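Local coordinates for protein cystathionine beta-lyases/cystathionine gamma-synthases (Corynebacterium glutamicum, PDB 5X5H) that probably catalyses the pyridoxal-phosphate-dependent formation of L,L-cystathionine and succinate from O-succinyl-L-homoserine and L-cysteine, a step of methionine biosynthesis, at residues 92-97 against 121-126; 157-162 against 296-301; 307-312 against 357-362. One frame throughout, in Å; residues are numbered along the deposited sequence.

The three contacts follow one another along the chain, each closing before the next opens. Contact 1 lies at the outer edge of the seven-stranded sheet of the pyridoxal phosphate domain, beside a second subunit. Contact 2 ties a loop of that domain, after strand 144-150, to helix 292-298 of the C-terminal region. Contact 3 lies in the five-stranded sheet of that C-terminal region. Contact 1 is about 28 Å from contact 2 and 33 Å from contact 3, centre to centre. Contacts 2 and 3 have centres about 22 Å apart but touch, with L157 CD1 3.9 Å from S307 N. Together they span both sheets and the junction between them.

Contact 1: residues 92-97 against 121-126; sequences IILKPG and WGVEYT
L94 holds CG beside its backbone N (chi1 -61°), and V123 turns CG1 anti to its own backbone N (chi1 178°); these torsions bring L94 CD1 to 4.1 Å from V123 CG1. The two side chains cross at about a right angle. The contact lies at the N-terminal ends of the two parallel strands of a beta-alpha-beta unit of the pyridoxal phosphate domain. Helix 82-93 ends just before L94 and leads into strand 99-103. The chain then passes through helix 108-118 to the parallel neighbour, strand 124-128. Residues 94-97 and 121-123 are therefore the two approaches to adjacent strands. I100 of strand 99-103 packs on both L94 and V123. The other methyl of V123, CG2, comes to 4.0 Å from K95 O.

A Schellman motif ends helix 108-118, with G122 as its C-prime residue at positive phi. G122 has no side chain, and P96 and G97 come close to its backbone. Its carbonyl accepts the one hydrogen bond between the segments: G97 N to G122 O, 2.8 Å and nearly straight at 165°. The donor stands above the carbonyl plane. K95 turns away from residues 121-126. K95 NZ folds back to L94 O at 2.9 Å and also bonds R91 O, two carbonyls at the end of helix 82-93. The contact also belongs to the subunit interface: W121 of the second subunit packs on K95 and V123, and W121 of this chain packs on P96 of that subunit. Within the chain, the ring of P96 lies against the carbonyl of W121. P96 CG is 3.5 Å from W121 O, a buried oxygen with no hydrogen-bond partner in the model.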
loop_
_atom_site.group_PDB
_atom_site.type_symbol
_atom_site.label_atom_id
_atom_site.label_comp_id
_atom_site.label_asym_id
_atom_site.label_seq_id
_atom_site.Cartn_x
_atom_site.Cartn_y
_atom_site.Cartn_z
ATOM N N ILE A 92 31.457 -2.442 6.740
ATOM C CA ILE A 92 32.110 -1.135 6.882
ATOM C C ILE A 92 33.271 -1.236 7.899
ATOM O O ILE A 92 34.379 -0.777 7.672
ATOM C CB ILE A 92 31.121 -0.081 7.320
ATOM C CG1 ILE A 92 30.180 0.191 6.145
ATOM C CG2 ILE A 92 31.807 1.209 7.765
ATOM C CD1 ILE A 92 28.968 0.957 6.555
ATOM N N ILE A 93 33.008 -1.872 9.038
ATOM C CA ILE A 93 33.930 -1.834 10.168
ATOM C C ILE A 93 35.018 -2.875 9.978
ATOM O O ILE A 93 36.158 -2.603 10.466
ATOM C CB ILE A 93 33.155 -2.025 11.456
ATOM C CG1 ILE A 93 32.288 -0.808 11.716
ATOM C CG2 ILE A 93 34.122 -2.164 12.687
ATOM C CD1 ILE A 93 31.354 -0.877 12.868
ATOM N N LEU A 94 34.752 -3.990 9.381
ATOM C CA LEU A 94 35.687 -5.133 9.328
ATOM C C LEU A 94 36.185 -5.284 7.884
ATOM O O LEU A 94 35.495 -4.932 6.873
ATOM C CB LEU A 94 34.941 -6.392 9.652
ATOM C CG LEU A 94 34.295 -6.435 11.042
ATOM C CD1 LEU A 94 33.346 -7.553 11.194
ATOM C CD2 LEU A 94 35.298 -6.483 12.193
ATOM N N LYS A 95 37.367 -5.884 7.786
ATOM C CA LYS A 95 37.975 -6.450 6.589
ATOM C C LYS A 95 38.662 -7.748 6.892
ATOM O O LYS A 95 38.807 -8.057 8.100
ATOM C CB LYS A 95 39.023 -5.397 6.030
ATOM C CG LYS A 95 38.427 -4.075 5.600
ATOM C CD LYS A 95 37.446 -4.243 4.419
ATOM C CE LYS A 95 36.669 -2.933 4.128
ATOM N NZ LYS A 95 35.827 -2.485 5.265
ATOM N N PRO A 96 39.071 -8.524 5.887
ATOM C CA PRO A 96 39.882 -9.743 6.197
ATOM C C PRO A 96 41.050 -9.422 7.138
ATOM O O PRO A 96 41.668 -8.368 7.067
ATOM C CB PRO A 96 40.378 -10.175 4.837
ATOM C CG PRO A 96 39.257 -9.640 3.875
ATOM C CD PRO A 96 39.004 -8.320 4.403
ATOM N N GLY A 97 41.163 -10.338 8.109
ATOM C CA GLY A 97 42.194 -10.167 9.116
ATOM C C GLY A 97 41.774 -9.466 10.387
ATOM O O GLY A 97 42.579 -9.323 11.337
ATOM N N TRP A 121 35.226 -15.246 4.993
ATOM C CA TRP A 121 35.825 -14.029 4.341
ATOM C C TRP A 121 37.041 -13.478 5.144
ATOM O O TRP A 121 37.405 -12.332 5.002
ATOM C CB TRP A 121 34.689 -12.991 4.141
ATOM C CG TRP A 121 33.776 -13.382 3.032
ATOM C CD1 TRP A 121 32.677 -14.181 3.129
ATOM C CD2 TRP A 121 33.996 -13.177 1.655
ATOM N NE1 TRP A 121 32.142 -14.442 1.902
ATOM C CE2 TRP A 121 32.922 -13.802 0.959
ATOM C CE3 TRP A 121 34.931 -12.419 0.918
ATOM C CZ2 TRP A 121 32.789 -13.747 -0.425
ATOM C CZ3 TRP A 121 34.765 -12.361 -0.509
ATOM C CH2 TRP A 121 33.759 -13.049 -1.131
ATOM N N GLY A 122 37.580 -14.251 6.093
ATOM C CA GLY A 122 38.787 -13.852 6.776
ATOM C C GLY A 122 38.668 -13.119 8.076
ATOM O O GLY A 122 39.661 -12.618 8.606
ATOM N N VAL A 123 37.444 -12.982 8.638
ATOM C CA VAL A 123 37.235 -12.365 9.876
ATOM C C VAL A 123 37.314 -13.431 11.027
ATOM O O VAL A 123 36.786 -14.500 10.872
ATOM C CB VAL A 123 35.852 -11.645 9.918
ATOM C CG1 VAL A 123 35.607 -11.018 11.271
ATOM C CG2 VAL A 123 35.786 -10.601 8.796
ATOM N N GLU A 124 37.931 -13.041 12.114
ATOM C CA GLU A 124 38.051 -13.833 13.321
ATOM C C GLU A 124 37.073 -13.297 14.354
ATOM O O GLU A 124 36.706 -12.071 14.390
ATOM C CB GLU A 124 39.476 -13.608 13.903
ATOM C CG GLU A 124 40.668 -13.826 13.077
ATOM C CD GLU A 124 42.020 -13.331 13.714
ATOM O OE1 GLU A 124 42.162 -12.670 14.761
ATOM O OE2 GLU A 124 43.038 -13.658 13.062
ATOM N N TYR A 125 36.657 -14.136 15.296
ATOM C CA TYR A 125 35.928 -13.670 16.427
ATOM C C TYR A 125 36.214 -14.431 17.721
ATOM O O TYR A 125 36.709 -15.578 17.675
ATOM C CB TYR A 125 34.452 -13.689 16.127
ATOM C CG TYR A 125 33.801 -15.100 16.080
ATOM C CD1 TYR A 125 33.853 -15.895 14.964
ATOM C CD2 TYR A 125 33.138 -15.581 17.167
ATOM C CE1 TYR A 125 33.249 -17.171 14.925
ATOM C CE2 TYR A 125 32.521 -16.823 17.109
ATOM C CZ TYR A 125 32.613 -17.599 16.017
ATOM O OH TYR A 125 32.001 -18.794 15.979
ATOM N N THR A 126 35.794 -13.802 18.812
ATOM C CA THR A 126 35.859 -14.435 20.150
ATOM C C THR A 126 34.500 -14.153 20.830
ATOM O O THR A 126 34.043 -13.034 20.852
ATOM C CB THR A 126 36.987 -13.860 20.970
ATOM O OG1 THR A 126 38.198 -14.177 20.307
ATOM C CG2 THR A 126 37.099 -14.471 22.397
#

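Contact 2: residues 157-162 against 296-301; sequences LGITDI and AKQMKR
D161 and K297 form the salt bridge between the segments, with D161 OD2 2.8 Å from K297 NZ. The ammonium group meets OD2 from above the carboxylate plane, and the two side chains cross at about a right angle. D161 is also the N-cap of helix 162-167: its OD1 accepts from A164 N.

Two further direct hydrogen bonds use the side-chain amide of Q298, the last residue of helix 292-298: one given, one received. Its CG sits between the backbone N and the carbonyl carbon (chi1 67°), and the extended chain beyond it carries the amide to the loop. Q298 NE2 donates to T160 O at 2.8 Å, with the acceptor close to the amide plane. Q298 OE1 accepts from I162 N at 3.0 Å, in the carbonyl plane and on a lone pair. One amide thus spans the backbone on both sides of D161.

Two waters fill in the polar network. Water 1 donates to D161 OD1 at 2.7 Å and to Q298 OE1 at 2.8 Å. Water 2 donates to D161 OD1 and accepts from K297 NZ.

Apolar atoms flank the amide. I159 CG2 lies 3.9 Å from Q298 NE2, and I162 CD1 packs against Q298 CD at 4.0 Å. Q188 also touches I162 and Q298.

The contact joins the pyridoxal phosphate domain to the C-terminal region. The donor and acceptor ends of Q298 each have a matching backbone partner, which fixes the rotation of the amide. The nearby lysine probably stabilises the negative charge of D161, the residue that caps the helix.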
loop_
_atom_site.group_PDB
_atom_site.type_symbol
_atom_site.label_atom_id
_atom_site.label_comp_id
_atom_site.label_asym_id
_atom_site.label_seq_id
_atom_site.Cartn_x
_atom_site.Cartn_y
_atom_site.Cartn_z
ATOM N N LEU A 157 17.912 -12.026 28.189
ATOM C CA LEU A 157 17.839 -10.726 28.798
ATOM C C LEU A 157 19.003 -10.393 29.682
ATOM O O LEU A 157 18.912 -9.617 30.615
ATOM C CB LEU A 157 16.491 -10.484 29.470
ATOM C CG LEU A 157 15.311 -10.889 28.617
ATOM C CD1 LEU A 157 13.990 -10.804 29.303
ATOM C CD2 LEU A 157 15.128 -10.049 27.318
ATOM N N GLY A 158 20.187 -10.879 29.261
ATOM C CA GLY A 158 21.409 -10.482 29.925
ATOM C C GLY A 158 21.754 -9.039 29.751
ATOM O O GLY A 158 21.424 -8.434 28.677
ATOM N N ILE A 159 22.402 -8.393 30.685
ATOM C CA ILE A 159 22.631 -6.990 30.698
ATOM C C ILE A 159 24.119 -6.627 30.630
ATOM O O ILE A 159 24.923 -7.217 31.408
ATOM C CB ILE A 159 22.041 -6.287 31.952
ATOM C CG1 ILE A 159 20.569 -6.630 32.144
ATOM C CG2 ILE A 159 22.362 -4.797 32.066
ATOM C CD1 ILE A 159 19.701 -6.100 30.979
ATOM N N THR A 160 24.529 -5.740 29.773
ATOM C CA THR A 160 25.891 -5.268 29.676
ATOM C C THR A 160 25.955 -3.855 30.062
ATOM O O THR A 160 25.114 -3.023 29.614
ATOM C CB THR A 160 26.354 -5.399 28.211
ATOM O OG1 THR A 160 26.432 -6.773 27.874
ATOM C CG2 THR A 160 27.751 -4.846 27.970
ATOM N N ASP A 161 27.003 -3.416 30.787
ATOM C CA ASP A 161 27.226 -2.069 31.167
ATOM C C ASP A 161 27.851 -1.323 29.995
ATOM O O ASP A 161 29.044 -1.440 29.705
ATOM C CB ASP A 161 28.174 -2.032 32.411
ATOM C CG ASP A 161 28.334 -0.684 32.990
ATOM O OD1 ASP A 161 28.305 0.363 32.322
ATOM O OD2 ASP A 161 28.621 -0.647 34.281
ATOM N N ILE A 162 26.964 -0.590 29.274
ATOM C CA ILE A 162 27.422 0.020 28.001
ATOM C C ILE A 162 28.600 1.004 28.226
ATOM O O ILE A 162 29.568 0.964 27.464
ATOM C CB ILE A 162 26.242 0.721 27.303
ATOM C CG1 ILE A 162 25.194 -0.291 26.880
ATOM C CG2 ILE A 162 26.717 1.443 26.041
ATOM C CD1 ILE A 162 23.822 0.289 26.597
ATOM N N ALA A 296 19.021 -0.720 35.725
ATOM C CA ALA A 296 18.271 0.369 36.288
ATOM C C ALA A 296 19.022 1.670 36.054
ATOM O O ALA A 296 18.343 2.656 35.995
ATOM C CB ALA A 296 18.100 0.060 37.783
ATOM N N LYS A 297 20.336 1.661 35.887
ATOM C CA LYS A 297 21.067 2.903 35.577
ATOM C C LYS A 297 20.949 3.321 34.144
ATOM O O LYS A 297 20.897 4.516 33.887
ATOM C CB LYS A 297 22.513 2.938 36.044
ATOM C CG LYS A 297 23.453 1.911 35.545
ATOM C CD LYS A 297 24.898 2.240 35.996
ATOM C CE LYS A 297 25.922 1.518 35.141
ATOM N NZ LYS A 297 27.134 1.105 35.923
ATOM N N GLN A 298 20.852 2.375 33.220
ATOM C CA GLN A 298 20.982 2.736 31.813
ATOM C C GLN A 298 19.639 2.595 31.090
ATOM O O GLN A 298 19.585 3.043 29.914
ATOM C CB GLN A 298 22.065 1.927 31.136
ATOM C CG GLN A 298 21.884 0.492 30.968
ATOM C CD GLN A 298 23.100 -0.285 30.440
ATOM O OE1 GLN A 298 24.271 0.197 30.460
ATOM N NE2 GLN A 298 22.842 -1.497 30.047
ATOM N N MET A 299 18.580 2.024 31.677
ATOM C CA MET A 299 17.298 1.826 31.030
ATOM C C MET A 299 16.233 2.633 31.792
ATOM O O MET A 299 16.187 2.599 33.072
ATOM C CB MET A 299 16.876 0.409 31.041
ATOM C CG MET A 299 17.838 -0.590 30.368
ATOM S SD MET A 299 17.308 -2.290 30.341
ATOM C CE MET A 299 15.917 -2.150 29.163
ATOM N N LYS A 300 15.302 3.318 31.095
ATOM C CA LYS A 300 14.245 4.031 31.703
ATOM C C LYS A 300 13.226 3.125 32.355
ATOM O O LYS A 300 12.680 3.450 33.431
ATOM C CB LYS A 300 13.516 4.886 30.647
ATOM C CG LYS A 300 12.344 5.742 31.094
ATOM C CD LYS A 300 11.596 6.460 29.959
ATOM C CE LYS A 300 10.754 7.556 30.614
ATOM N NZ LYS A 300 9.853 8.108 29.579
ATOM N N ARG A 301 12.962 1.992 31.708
ATOM C CA ARG A 301 12.103 0.940 32.204
ATOM C C ARG A 301 12.745 -0.359 31.714
ATOM O O ARG A 301 13.671 -0.357 30.969
ATOM C CB ARG A 301 10.646 1.049 31.757
ATOM C CG ARG A 301 10.101 2.427 32.137
ATOM C CD ARG A 301 8.636 2.578 32.074
ATOM N NE ARG A 301 7.962 1.605 32.955
ATOM C CZ ARG A 301 6.709 1.331 32.842
ATOM N NH1 ARG A 301 5.945 1.919 31.969
ATOM N NH2 ARG A 301 6.202 0.422 33.637
HETATM O O HOH W 1 26.287 1.903 31.302
HETATM O O HOH W 2 29.431 2.298 34.113
#

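Contact 3: residues 307-312 against 357-362; sequences SVRFAG and EVPRDL
R309 grips D361 side-on in a two-pronged salt bridge. R309 NE donates to the syn lone pair of D361 OD1 at 2.8 Å, and R309 NH2 donates to D361 OD2 at 2.9 Å. The fit is not flat: the guanidinium and carboxylate planes are 47° apart. The bridge stands where two antiparallel strands of the five-stranded C-terminal sheet come together, 305-310 and 362-366. R309 and L362 form a non-hydrogen-bonded pair there, with their side chains on the same face. R309 bends at chi3 (60°) to bring its guanidinium over to D361. D361 sets CG between its backbone N and carbonyl carbon (chi1 62°), which turns both carboxylate oxygens to R309 NE and NH2.

The backbone adds a hydrogen bond from F310 N to D361 O, 3.0 Å long. A CA-H...O contact runs from L362 CA to V308 O at 3.3 Å. D361 belongs to a type I turn from P359 to L362, closed by L362 N to P359 O. This turn delivers the chain into strand 362-366. It also sets P359 beside the salt bridge, with P359 CG 3.8 Å above the guanidinium plane of R309 and over its centre. P359 thus covers one face of the group while D361 holds its edge.

On the same face of the sheet as R309, L362 lies alongside this partner, and its methyls reach S307. L362 CD1 lies 4.1 Å from R309 CG, and L362 CD2 packs on the side chain of S307. S307 OG is itself bonded to P155 O. The F310 side chain packs against helix 313-323 and meets the ring of F320. Its ring edge also faces the turn, with D361 O near the ring plane and 3.6 Å from F310 CD1.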
loop_
_atom_site.group_PDB
_atom_site.type_symbol
_atom_site.label_atom_id
_atom_site.label_comp_id
_atom_site.label_asym_id
_atom_site.label_seq_id
_atom_site.Cartn_x
_atom_site.Cartn_y
_atom_site.Cartn_z
ATOM N N SER A 307 11.655 -13.949 29.709
ATOM C CA SER A 307 11.916 -15.360 29.481
ATOM C C SER A 307 11.731 -16.152 30.757
ATOM O O SER A 307 11.872 -15.581 31.829
ATOM C CB SER A 307 13.289 -15.590 28.872
ATOM O OG SER A 307 13.258 -15.173 27.468
ATOM N N VAL A 308 11.377 -17.372 30.589
ATOM C CA VAL A 308 10.931 -18.232 31.730
ATOM C C VAL A 308 11.582 -19.583 31.507
ATOM O O VAL A 308 11.457 -20.146 30.453
ATOM C CB VAL A 308 9.453 -18.362 31.705
ATOM C CG1 VAL A 308 8.948 -19.131 32.934
ATOM C CG2 VAL A 308 8.756 -16.990 31.640
ATOM N N ARG A 309 12.151 -20.123 32.590
ATOM C CA ARG A 309 12.645 -21.506 32.585
ATOM C C ARG A 309 11.760 -22.345 33.449
ATOM O O ARG A 309 11.501 -21.968 34.583
ATOM C CB ARG A 309 14.079 -21.556 33.043
ATOM C CG ARG A 309 15.085 -20.804 32.177
ATOM C CD ARG A 309 16.565 -20.915 32.446
ATOM N NE ARG A 309 16.935 -22.316 32.318
ATOM C CZ ARG A 309 18.083 -22.838 32.694
ATOM N NH1 ARG A 309 19.054 -22.061 33.048
ATOM N NH2 ARG A 309 18.207 -24.152 32.570
ATOM N N PHE A 310 11.278 -23.486 32.933
ATOM C CA PHE A 310 10.320 -24.340 33.529
ATOM C C PHE A 310 10.976 -25.520 34.339
ATOM O O PHE A 310 11.872 -26.161 33.839
ATOM C CB PHE A 310 9.411 -24.904 32.488
ATOM C CG PHE A 310 8.406 -23.900 31.999
ATOM C CD1 PHE A 310 8.691 -23.024 31.006
ATOM C CD2 PHE A 310 7.189 -23.802 32.615
ATOM C CE1 PHE A 310 7.786 -21.996 30.651
ATOM C CE2 PHE A 310 6.263 -22.815 32.213
ATOM C CZ PHE A 310 6.560 -21.939 31.164
ATOM N N ALA A 311 10.458 -25.670 35.538
ATOM C CA ALA A 311 10.955 -26.752 36.435
ATOM C C ALA A 311 10.778 -28.089 35.788
ATOM O O ALA A 311 11.624 -28.989 35.987
ATOM C CB ALA A 311 10.156 -26.650 37.726
ATOM N N GLY A 312 9.756 -28.275 34.997
ATOM C CA GLY A 312 9.531 -29.568 34.297
ATOM C C GLY A 312 10.232 -29.759 33.002
ATOM O O GLY A 312 9.904 -30.679 32.211
ATOM N N GLU A 357 24.038 -21.392 22.849
ATOM C CA GLU A 357 22.931 -22.300 22.748
ATOM C C GLU A 357 22.035 -22.096 23.940
ATOM O O GLU A 357 22.541 -21.949 25.075
ATOM C CB GLU A 357 23.448 -23.761 22.698
ATOM C CG GLU A 357 22.348 -24.793 22.751
ATOM C CD GLU A 357 22.744 -26.275 22.607
ATOM O OE1 GLU A 357 23.809 -26.641 22.044
ATOM O OE2 GLU A 357 21.901 -27.053 23.092
ATOM N N VAL A 358 20.734 -22.104 23.716
ATOM C CA VAL A 358 19.743 -21.689 24.747
ATOM C C VAL A 358 19.179 -22.911 25.441
ATOM O O VAL A 358 18.884 -23.869 24.783
ATOM C CB VAL A 358 18.575 -20.997 23.976
ATOM C CG1 VAL A 358 17.508 -20.524 24.993
ATOM C CG2 VAL A 358 19.121 -19.780 23.267
ATOM N N PRO A 359 18.990 -22.882 26.764
ATOM C CA PRO A 359 18.359 -23.991 27.473
ATOM C C PRO A 359 17.041 -24.471 26.902
ATOM O O PRO A 359 16.126 -23.659 26.524
ATOM C CB PRO A 359 18.136 -23.521 28.868
ATOM C CG PRO A 359 18.853 -22.247 28.935
ATOM C CD PRO A 359 19.362 -21.811 27.660
ATOM N N ARG A 360 16.839 -25.761 26.807
ATOM C CA ARG A 360 15.618 -26.296 26.272
ATOM C C ARG A 360 14.384 -26.162 27.143
ATOM O O ARG A 360 13.236 -26.392 26.717
ATOM C CB ARG A 360 15.848 -27.798 25.922
ATOM C CG ARG A 360 16.878 -27.970 24.788
ATOM C CD ARG A 360 16.853 -29.457 24.396
ATOM N NE ARG A 360 17.670 -30.035 25.433
ATOM C CZ ARG A 360 17.355 -30.835 26.455
ATOM N NH1 ARG A 360 18.361 -31.162 27.284
ATOM N NH2 ARG A 360 16.124 -31.272 26.719
ATOM N N ASP A 361 14.576 -25.730 28.408
ATOM C CA ASP A 361 13.500 -25.507 29.264
ATOM C C ASP A 361 12.962 -24.031 29.242
ATOM O O ASP A 361 12.107 -23.719 30.057
ATOM C CB ASP A 361 13.904 -25.831 30.737
ATOM C CG ASP A 361 14.956 -25.032 31.287
ATOM O OD1 ASP A 361 15.352 -24.004 30.785
ATOM O OD2 ASP A 361 15.594 -25.417 32.413
ATOM N N LEU A 362 13.481 -23.261 28.283
ATOM C CA LEU A 362 13.295 -21.781 28.233
ATOM C C LEU A 362 12.231 -21.397 27.205
ATOM O O LEU A 362 12.238 -21.901 26.087
ATOM C CB LEU A 362 14.565 -21.053 28.025
ATOM C CG LEU A 362 14.508 -19.510 28.144
ATOM C CD1 LEU A 362 15.762 -18.925 28.571
ATOM C CD2 LEU A 362 14.118 -18.925 26.748
#